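Local coordinates for chitinase A (Pteris ryukyuensis, PDB 4RL3), which probably cleaves chitin by hydrolysing its O-glycosidic bonds, the chain here being the family 18 catalytic domain of a longer protein, at residues G14-D19 with N55-P60; T133-I138 with Y166-G171; T228-C233 with Q264-L269. All blocks are in the same frame, centred on the assembly; numbering follows the deposited sequence.

Contact 1: G14-D19 with N55-P60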
loop_
_atom_site.group_PDB
_atom_site.type_symbol
_atom_site.label_atom_id
_atom_site.label_comp_id
_atom_site.label_asym_id
_atom_site.label_seq_id
_atom_site.Cartn_x
_atom_site.Cartn_y
_atom_site.Cartn_z
ATOM N N GLY A 14 -10.769 -5.514 -14.726
ATOM C CA GLY A 14 -10.058 -6.232 -15.760
ATOM C C GLY A 14 -8.606 -5.863 -15.924
ATOM O O GLY A 14 -7.910 -6.468 -16.736
ATOM N N VAL A 15 -8.121 -4.890 -15.165
ATOM C CA VAL A 15 -6.721 -4.503 -15.279
ATOM C C VAL A 15 -5.822 -5.673 -14.873
ATOM O O VAL A 15 -6.154 -6.460 -13.989
ATOM C CB VAL A 15 -6.407 -3.231 -14.458
ATOM C CG1 VAL A 15 -6.553 -3.485 -12.952
ATOM C CG2 VAL A 15 -5.017 -2.689 -14.802
ATOM N N GLN A 16 -4.687 -5.781 -15.554
ATOM C CA GLN A 16 -3.735 -6.851 -15.321
ATOM C C GLN A 16 -2.371 -6.247 -15.004
ATOM O O GLN A 16 -2.110 -5.075 -15.315
ATOM C CB GLN A 16 -3.662 -7.741 -16.561
ATOM C CG GLN A 16 -5.001 -8.384 -16.895
ATOM C CD GLN A 16 -4.939 -9.271 -18.113
ATOM O OE1 GLN A 16 -5.320 -8.855 -19.218
ATOM N NE2 GLN A 16 -4.439 -10.486 -17.937
ATOM N N PHE A 17 -1.513 -7.040 -14.359
ATOM C CA PHE A 17 -0.130 -6.628 -14.094
ATOM C C PHE A 17 0.498 -6.213 -15.423
ATOM O O PHE A 17 1.252 -5.249 -15.491
ATOM C CB PHE A 17 0.728 -7.766 -13.511
ATOM C CG PHE A 17 0.257 -8.327 -12.178
ATOM C CD1 PHE A 17 0.080 -7.504 -11.080
ATOM C CD2 PHE A 17 0.077 -9.692 -12.012
ATOM C CE1 PHE A 17 -0.317 -8.016 -9.852
ATOM C CE2 PHE A 17 -0.315 -10.226 -10.787
ATOM C CZ PHE A 17 -0.520 -9.378 -9.705
ATOM N N THR A 18 0.187 -6.969 -16.480
ATOM C CA THR A 18 0.790 -6.752 -17.792
ATOM C C THR A 18 0.406 -5.432 -18.490
ATOM O O THR A 18 1.073 -5.026 -19.454
ATOM C CB THR A 18 0.456 -7.934 -18.743
ATOM O OG1 THR A 18 -0.959 -8.088 -18.831
ATOM C CG2 THR A 18 1.081 -9.237 -18.247
ATOM N N ASP A 19 -0.637 -4.764 -18.003
ATOM C CA ASP A 19 -1.018 -3.433 -18.484
ATOM C C ASP A 19 -0.122 -2.319 -17.934
ATOM O O ASP A 19 -0.119 -1.208 -18.467
ATOM C CB ASP A 19 -2.462 -3.114 -18.093
ATOM C CG ASP A 19 -3.468 -4.018 -18.769
ATOM O OD1 ASP A 19 -3.317 -4.310 -19.972
ATOM O OD2 ASP A 19 -4.421 -4.423 -18.111
ATOM N N ASN A 55 -9.149 -11.825 -8.293
ATOM C CA ASN A 55 -8.206 -12.943 -8.322
ATOM C C ASN A 55 -8.469 -13.974 -9.417
ATOM O O ASN A 55 -7.619 -14.839 -9.660
ATOM C CB ASN A 55 -8.121 -13.638 -6.958
ATOM C CG ASN A 55 -9.418 -14.327 -6.558
ATOM O OD1 ASN A 55 -10.505 -13.778 -6.724
ATOM N ND2 ASN A 55 -9.299 -15.517 -5.997
ATOM N N SER A 56 -9.622 -13.893 -10.083
ATOM C CA SER A 56 -9.835 -14.694 -11.289
ATOM C C SER A 56 -8.948 -14.217 -12.444
ATOM O O SER A 56 -8.669 -14.987 -13.373
ATOM C CB SER A 56 -11.295 -14.662 -11.717
ATOM O OG SER A 56 -11.691 -13.373 -12.128
ATOM N N VAL A 57 -8.509 -12.954 -12.363
ATOM C CA VAL A 57 -7.610 -12.335 -13.347
ATOM C C VAL A 57 -6.187 -12.276 -12.802
ATOM O O VAL A 57 -5.240 -12.716 -13.458
ATOM C CB VAL A 57 -8.114 -10.924 -13.734
ATOM C CG1 VAL A 57 -7.121 -10.207 -14.635
ATOM C CG2 VAL A 57 -9.475 -11.044 -14.410
ATOM N N LEU A 58 -6.053 -11.739 -11.590
ATOM C CA LEU A 58 -4.770 -11.633 -10.902
ATOM C C LEU A 58 -4.587 -12.890 -10.066
ATOM O O LEU A 58 -4.743 -12.899 -8.847
ATOM C CB LEU A 58 -4.710 -10.350 -10.059
ATOM C CG LEU A 58 -4.957 -9.069 -10.879
ATOM C CD1 LEU A 58 -5.141 -7.825 -10.021
ATOM C CD2 LEU A 58 -3.849 -8.826 -11.892
ATOM N N THR A 59 -4.309 -13.974 -10.770
ATOM C CA THR A 59 -4.225 -15.318 -10.211
ATOM C C THR A 59 -2.825 -15.592 -9.681
ATOM O O THR A 59 -1.901 -14.849 -9.954
ATOM C CB THR A 59 -4.455 -16.355 -11.322
ATOM O OG1 THR A 59 -3.474 -16.141 -12.343
ATOM C CG2 THR A 59 -5.854 -16.227 -11.921
ATOM N N PRO A 60 -2.650 -16.702 -8.942
ATOM C CA PRO A 60 -1.297 -17.090 -8.579
ATOM C C PRO A 60 -0.387 -17.250 -9.807
ATOM O O PRO A 60 0.770 -16.840 -9.763
ATOM C CB PRO A 60 -1.510 -18.405 -7.819
ATOM C CG PRO A 60 -2.882 -18.272 -7.246
ATOM C CD PRO A 60 -3.657 -17.580 -8.319
HETATM O O HOH W 1 -3.468 -11.449 -15.459
#
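One face of the Phe17 ring takes the CD2 methyl of Leu58 almost exactly over its centre: CD2 stands 3.9 Å from the ring centroid and only 6° off the normal, a CH-pi contact. Phe30 meets the same ring at an angle, and Ala62, Val63 and Ile66 of helix 60-69 touch it too. The setting is a TIM barrel of family 18. Segment 14-19 belongs to the loop that leaves strand 3-8. Segment 55-60 leads into helix 60-69, so this CH-pi contact joins the first loop to the one between strand 50-51 and that helix. In Leu58, CG lies opposite the carbonyl carbon and beside the backbone N (chi1 -57°), and from there CD2 also comes within 3.8 Å of Phe17 N. Leu58 is the centre of an inverse gamma turn, whose weak bond runs from Thr59 N to Val57 O. Next to it, Val57 CG1 meets Gln16 CG at 3.6 Å, with the two side chains at about a right angle. The Gln16 backbone is held from its own segment: its N-H goes to Asp19 OD2 at 2.9 Å, on the anti side and tilted out of the carboxylate plane. No direct hydrogen bond joins the segments; a water bridges them, accepting from Gln16 NE2 at 2.8 Å and donating to Val57 O at 3.0 Å.

Contact 2: T133-I138 with Y166-G171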
loop_
_atom_site.group_PDB
_atom_site.type_symbol
_atom_site.label_atom_id
_atom_site.label_comp_id
_atom_site.label_asym_id
_atom_site.label_seq_id
_atom_site.Cartn_x
_atom_site.Cartn_y
_atom_site.Cartn_z
ATOM N N THR A 133 -5.172 -1.560 20.893
ATOM C CA THR A 133 -5.533 -2.874 20.374
ATOM C C THR A 133 -5.105 -3.013 18.919
ATOM O O THR A 133 -4.487 -4.002 18.553
ATOM C CB THR A 133 -7.030 -3.159 20.542
ATOM O OG1 THR A 133 -7.323 -3.282 21.943
ATOM C CG2 THR A 133 -7.429 -4.436 19.819
ATOM N N PHE A 134 -5.412 -2.006 18.104
ATOM C CA PHE A 134 -4.996 -2.003 16.703
ATOM C C PHE A 134 -3.477 -2.132 16.562
ATOM O O PHE A 134 -2.984 -2.963 15.805
ATOM C CB PHE A 134 -5.487 -0.735 15.992
ATOM C CG PHE A 134 -4.983 -0.584 14.582
ATOM C CD1 PHE A 134 -5.415 -1.441 13.585
ATOM C CD2 PHE A 134 -4.067 0.407 14.255
ATOM C CE1 PHE A 134 -4.951 -1.308 12.293
ATOM C CE2 PHE A 134 -3.610 0.562 12.950
ATOM C CZ PHE A 134 -4.038 -0.316 11.976
ATOM N N VAL A 135 -2.742 -1.319 17.306
ATOM C CA VAL A 135 -1.296 -1.311 17.195
ATOM C C VAL A 135 -0.705 -2.664 17.604
ATOM O O VAL A 135 0.193 -3.186 16.945
ATOM C CB VAL A 135 -0.685 -0.149 18.020
ATOM C CG1 VAL A 135 0.822 -0.285 18.143
ATOM C CG2 VAL A 135 -1.067 1.202 17.413
ATOM N N SER A 136 -1.205 -3.232 18.694
ATOM C CA SER A 136 -0.741 -4.536 19.137
ATOM C C SER A 136 -0.984 -5.614 18.077
ATOM O O SER A 136 -0.100 -6.401 17.772
ATOM C CB SER A 136 -1.452 -4.927 20.430
ATOM O OG SER A 136 -0.945 -6.160 20.920
ATOM N N CYS A 137 -2.187 -5.632 17.513
ATOM C CA CYS A 137 -2.525 -6.628 16.490
ATOM C C CYS A 137 -1.592 -6.533 15.282
ATOM O O CYS A 137 -1.020 -7.528 14.838
ATOM C CB CYS A 137 -3.972 -6.448 16.008
ATOM S SG CYS A 137 -5.214 -7.053 17.171
ATOM N N ILE A 138 -1.453 -5.334 14.741
ATOM C CA ILE A 138 -0.683 -5.162 13.513
ATOM C C ILE A 138 0.818 -5.313 13.760
ATOM O O ILE A 138 1.528 -5.925 12.951
ATOM C CB ILE A 138 -0.970 -3.797 12.853
ATOM C CG1 ILE A 138 -2.447 -3.691 12.451
ATOM C CG2 ILE A 138 -0.057 -3.560 11.654
ATOM C CD1 ILE A 138 -2.939 -4.763 11.512
ATOM N N TYR A 166 -1.501 5.319 13.149
ATOM C CA TYR A 166 -0.318 4.897 12.407
ATOM C C TYR A 166 1.002 5.451 12.938
ATOM O O TYR A 166 2.028 4.786 12.827
ATOM C CB TYR A 166 -0.493 5.159 10.920
ATOM C CG TYR A 166 -1.413 4.146 10.270
ATOM C CD1 TYR A 166 -0.924 2.910 9.841
ATOM C CD2 TYR A 166 -2.771 4.399 10.119
ATOM C CE1 TYR A 166 -1.757 1.974 9.259
ATOM C CE2 TYR A 166 -3.609 3.464 9.544
ATOM C CZ TYR A 166 -3.099 2.253 9.118
ATOM O OH TYR A 166 -3.934 1.317 8.531
ATOM N N THR A 167 0.999 6.654 13.521
ATOM C CA THR A 167 2.235 7.122 14.157
ATOM C C THR A 167 2.587 6.282 15.391
ATOM O O THR A 167 3.761 6.019 15.660
ATOM C CB THR A 167 2.209 8.618 14.537
ATOM O OG1 THR A 167 1.114 8.888 15.430
ATOM C CG2 THR A 167 2.136 9.503 13.291
ATOM N N ALA A 168 1.574 5.862 16.146
ATOM C CA ALA A 168 1.799 4.975 17.284
ATOM C C ALA A 168 2.395 3.660 16.794
ATOM O O ALA A 168 3.370 3.158 17.354
ATOM C CB ALA A 168 0.505 4.723 18.041
ATOM N N LEU A 169 1.808 3.116 15.729
ATOM C CA LEU A 169 2.294 1.876 15.134
ATOM C C LEU A 169 3.731 2.027 14.633
ATOM O O LEU A 169 4.595 1.219 14.970
ATOM C CB LEU A 169 1.378 1.440 13.989
ATOM C CG LEU A 169 1.776 0.211 13.167
ATOM C CD1 LEU A 169 1.993 -1.026 14.041
ATOM C CD2 LEU A 169 0.734 -0.039 12.080
ATOM N N PHE A 170 4.005 3.072 13.849
ATOM C CA PHE A 170 5.342 3.243 13.288
ATOM C C PHE A 170 6.409 3.502 14.351
ATOM O O PHE A 170 7.508 2.957 14.279
ATOM C CB PHE A 170 5.380 4.363 12.239
ATOM C CG PHE A 170 6.708 4.469 11.539
ATOM C CD1 PHE A 170 7.032 3.606 10.499
ATOM C CD2 PHE A 170 7.655 5.395 11.948
ATOM C CE1 PHE A 170 8.264 3.675 9.866
ATOM C CE2 PHE A 170 8.889 5.454 11.327
ATOM C CZ PHE A 170 9.192 4.608 10.280
ATOM N N GLY A 171 6.082 4.340 15.331
ATOM C CA GLY A 171 7.044 4.720 16.363
ATOM C C GLY A 171 7.478 3.541 17.213
ATOM O O GLY A 171 8.573 3.545 17.782
#
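Phe134, the first residue of segment 133-138 to touch its neighbour here, turns the edge of its ring toward the face of Tyr166 in a T-shaped pair, with centroids 5.6 Å apart and planes at 73°. Its CG lies opposite the backbone N (chi1 174°), which carries the ring out to Tyr166, where Phe134 CZ comes 3.8 Å from Tyr166 OH. One residue on, Val135 faces helix 163-173 directly. Its CG2 sits 3.9 Å from Ala168 CB and close to Leu169 N, while CG1 lies against Leu169 CA. This is where the backbones come nearest; the axes of 133-138 and 166-171 approach to 9.4 Å and cross at -40°, in two successive helices on the outer layer of the barrel. A turn later, Ile138 offers CG2 to Leu169 CD2 at 3.6 Å, the two side chains at about a right angle. Leu169 meets Val135 with its backbone and Ile138 with its end methyls, and an alanine here would probably leave Ile138 CG2 without its partner and open a gap beside it. Beneath both helices, strand 118-123 supplies Ile121, which touches Phe134, Ile138 and Tyr166. The buried hydroxyl of Tyr166 is satisfied by the carbonyl of Tyr123. With no hydrogen bond between the segments, what joins them is apolar and aromatic packing.

Contact 3: T228-C233 with Q264-L269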
loop_
_atom_site.group_PDB
_atom_site.type_symbol
_atom_site.label_atom_id
_atom_site.label_comp_id
_atom_site.label_asym_id
_atom_site.label_seq_id
_atom_site.Cartn_x
_atom_site.Cartn_y
_atom_site.Cartn_z
ATOM N N THR A 228 1.978 17.762 -11.364
ATOM C CA THR A 228 2.445 18.654 -10.303
ATOM C C THR A 228 3.221 17.876 -9.242
ATOM O O THR A 228 4.288 18.297 -8.789
ATOM C CB THR A 228 1.256 19.391 -9.686
ATOM O OG1 THR A 228 0.668 20.217 -10.695
ATOM C CG2 THR A 228 1.682 20.247 -8.490
ATOM N N VAL A 229 2.691 16.726 -8.857
ATOM C CA VAL A 229 3.407 15.876 -7.918
ATOM C C VAL A 229 4.764 15.443 -8.473
ATOM O O VAL A 229 5.765 15.433 -7.747
ATOM C CB VAL A 229 2.576 14.635 -7.533
ATOM C CG1 VAL A 229 3.398 13.703 -6.653
ATOM C CG2 VAL A 229 1.303 15.058 -6.825
ATOM N N LEU A 230 4.810 15.091 -9.759
ATOM C CA LEU A 230 6.064 14.674 -10.371
ATOM C C LEU A 230 7.103 15.800 -10.347
ATOM O O LEU A 230 8.281 15.553 -10.099
ATOM C CB LEU A 230 5.834 14.112 -11.783
ATOM C CG LEU A 230 5.147 12.740 -11.767
ATOM C CD1 LEU A 230 4.459 12.428 -13.087
ATOM C CD2 LEU A 230 6.129 11.650 -11.381
ATOM N N SER A 231 6.648 17.036 -10.543
ATOM C CA SER A 231 7.526 18.196 -10.404
ATOM C C SER A 231 8.092 18.335 -8.982
ATOM O O SER A 231 9.295 18.522 -8.799
ATOM C CB SER A 231 6.792 19.467 -10.824
ATOM O OG SER A 231 6.527 19.455 -12.211
ATOM N N ALA A 232 7.230 18.196 -7.984
ATOM C CA ALA A 232 7.674 18.198 -6.587
ATOM C C ALA A 232 8.656 17.070 -6.308
ATOM O O ALA A 232 9.630 17.240 -5.587
ATOM C CB ALA A 232 6.480 18.080 -5.652
ATOM N N CYS A 233 8.389 15.900 -6.880
ATOM C CA CYS A 233 9.253 14.750 -6.688
ATOM C C CYS A 233 10.658 14.982 -7.252
ATOM O O CYS A 233 11.630 14.477 -6.715
ATOM C CB CYS A 233 8.632 13.501 -7.307
ATOM S SG CYS A 233 7.295 12.797 -6.318
ATOM N N GLN A 264 4.818 5.551 -15.935
ATOM C CA GLN A 264 6.079 5.589 -16.668
ATOM C C GLN A 264 6.938 6.774 -16.245
ATOM O O GLN A 264 8.139 6.625 -15.977
ATOM C CB GLN A 264 5.796 5.636 -18.167
ATOM C CG GLN A 264 7.028 5.814 -19.042
ATOM C CD GLN A 264 7.377 7.268 -19.288
ATOM O OE1 GLN A 264 8.507 7.716 -19.036
ATOM N NE2 GLN A 264 6.413 8.020 -19.743
ATOM N N GLN A 265 6.323 7.942 -16.208
ATOM C CA GLN A 265 7.029 9.142 -15.797
ATOM C C GLN A 265 7.622 9.019 -14.402
ATOM O O GLN A 265 8.752 9.432 -14.186
ATOM C CB GLN A 265 6.124 10.352 -15.880
ATOM C CG GLN A 265 5.856 10.766 -17.311
ATOM C CD GLN A 265 4.932 11.946 -17.362
ATOM O OE1 GLN A 265 5.123 12.904 -16.607
ATOM N NE2 GLN A 265 3.922 11.896 -18.227
ATOM N N ALA A 266 6.870 8.441 -13.470
ATOM C CA ALA A 266 7.367 8.268 -12.115
ATOM C C ALA A 266 8.613 7.397 -12.064
ATOM O O ALA A 266 9.579 7.712 -11.352
ATOM C CB ALA A 266 6.289 7.691 -11.228
ATOM N N GLN A 267 8.611 6.309 -12.822
ATOM C CA GLN A 267 9.743 5.396 -12.837
ATOM C C GLN A 267 10.940 6.000 -13.556
ATOM O O GLN A 267 12.084 5.795 -13.143
ATOM C CB GLN A 267 9.349 4.055 -13.458
ATOM C CG GLN A 267 8.323 3.313 -12.623
ATOM C CD GLN A 267 7.796 2.092 -13.317
ATOM O OE1 GLN A 267 8.459 1.057 -13.334
ATOM N NE2 GLN A 267 6.594 2.195 -13.884
ATOM N N THR A 268 10.679 6.739 -14.633
ATOM C CA THR A 268 11.744 7.433 -15.341
ATOM C C THR A 268 12.401 8.459 -14.418
ATOM O O THR A 268 13.636 8.556 -14.378
ATOM C CB THR A 268 11.206 8.050 -16.641
ATOM O OG1 THR A 268 10.962 6.981 -17.556
ATOM C CG2 THR A 268 12.186 9.040 -17.280
ATOM N N LEU A 269 11.591 9.170 -13.639
ATOM C CA LEU A 269 12.142 10.156 -12.696
ATOM C C LEU A 269 13.063 9.473 -11.686
ATOM O O LEU A 269 14.143 9.978 -11.378
ATOM C CB LEU A 269 11.015 10.908 -11.982
ATOM C CG LEU A 269 11.391 11.980 -10.949
ATOM C CD1 LEU A 269 10.207 12.899 -10.766
ATOM C CD2 LEU A 269 11.813 11.409 -9.603
#
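Two nearly parallel helices pack side by side here on the outside of the TIM barrel: the N-to-C directions of segments 228-233 and 264-269 differ by 5°, and their axes come no closer than 10.7 Å. Helix 226-238 makes the crossover of a beta-alpha-beta unit between strands 215-218 and 244-248. Helix 261-271 is the last of the chain. At that spacing the backbones stay apart and side chains fill the seam, chiefly Leu230 from one helix and Leu269 from the other. The two methyls of Leu230 divide the work: CD1 lies 3.6 Å from Gln265 OE1 and also against Gln265 CB, whereas CD2 rests 3.7 Å from Ala266 CA. Gln265 runs on extended beyond its CG, passes Leu230 at about a right angle and brings OE1 to the CD1 methyl at the partly exposed margin. On the barrel side, Leu230 touches Phe217 of strand 215-218 and Ala266 touches Phe4 of strand 3-8, which ties the pair of helices to the sheet. Leu269 comes back the other way. Its CG is opposite the backbone N (chi1 180°), which stretches the chain across the seam until CD1 meets Cys233 CB at 3.8 Å; Leu242 in a loop touches both residues. The same methyl presses closest on the facing backbone, Leu269 CD1 lying 3.3 Å from the carbonyl oxygen Leu230 O.

From the N terminus, the chain closes contact 1 first: 14-19 meets 55-60 after a span holding strands 27-36 and 50-51, so the loop behind strand 3-8 joins the lead-in to helix 60-69. Contact 2 then brings helices 131-147 and 163-173 together around strand 153-156. Contact 3 comes last, with helices 226-238 and 261-271 meeting after strand 244-248 and helix 250-254. The three follow in series; none nests within or crosses another. Contact 2 lies across the chain's centre from both others, the centres about 31 Å apart in each case, whereas contacts 1 and 3 approach to about 9 Å between nearest atoms without touching.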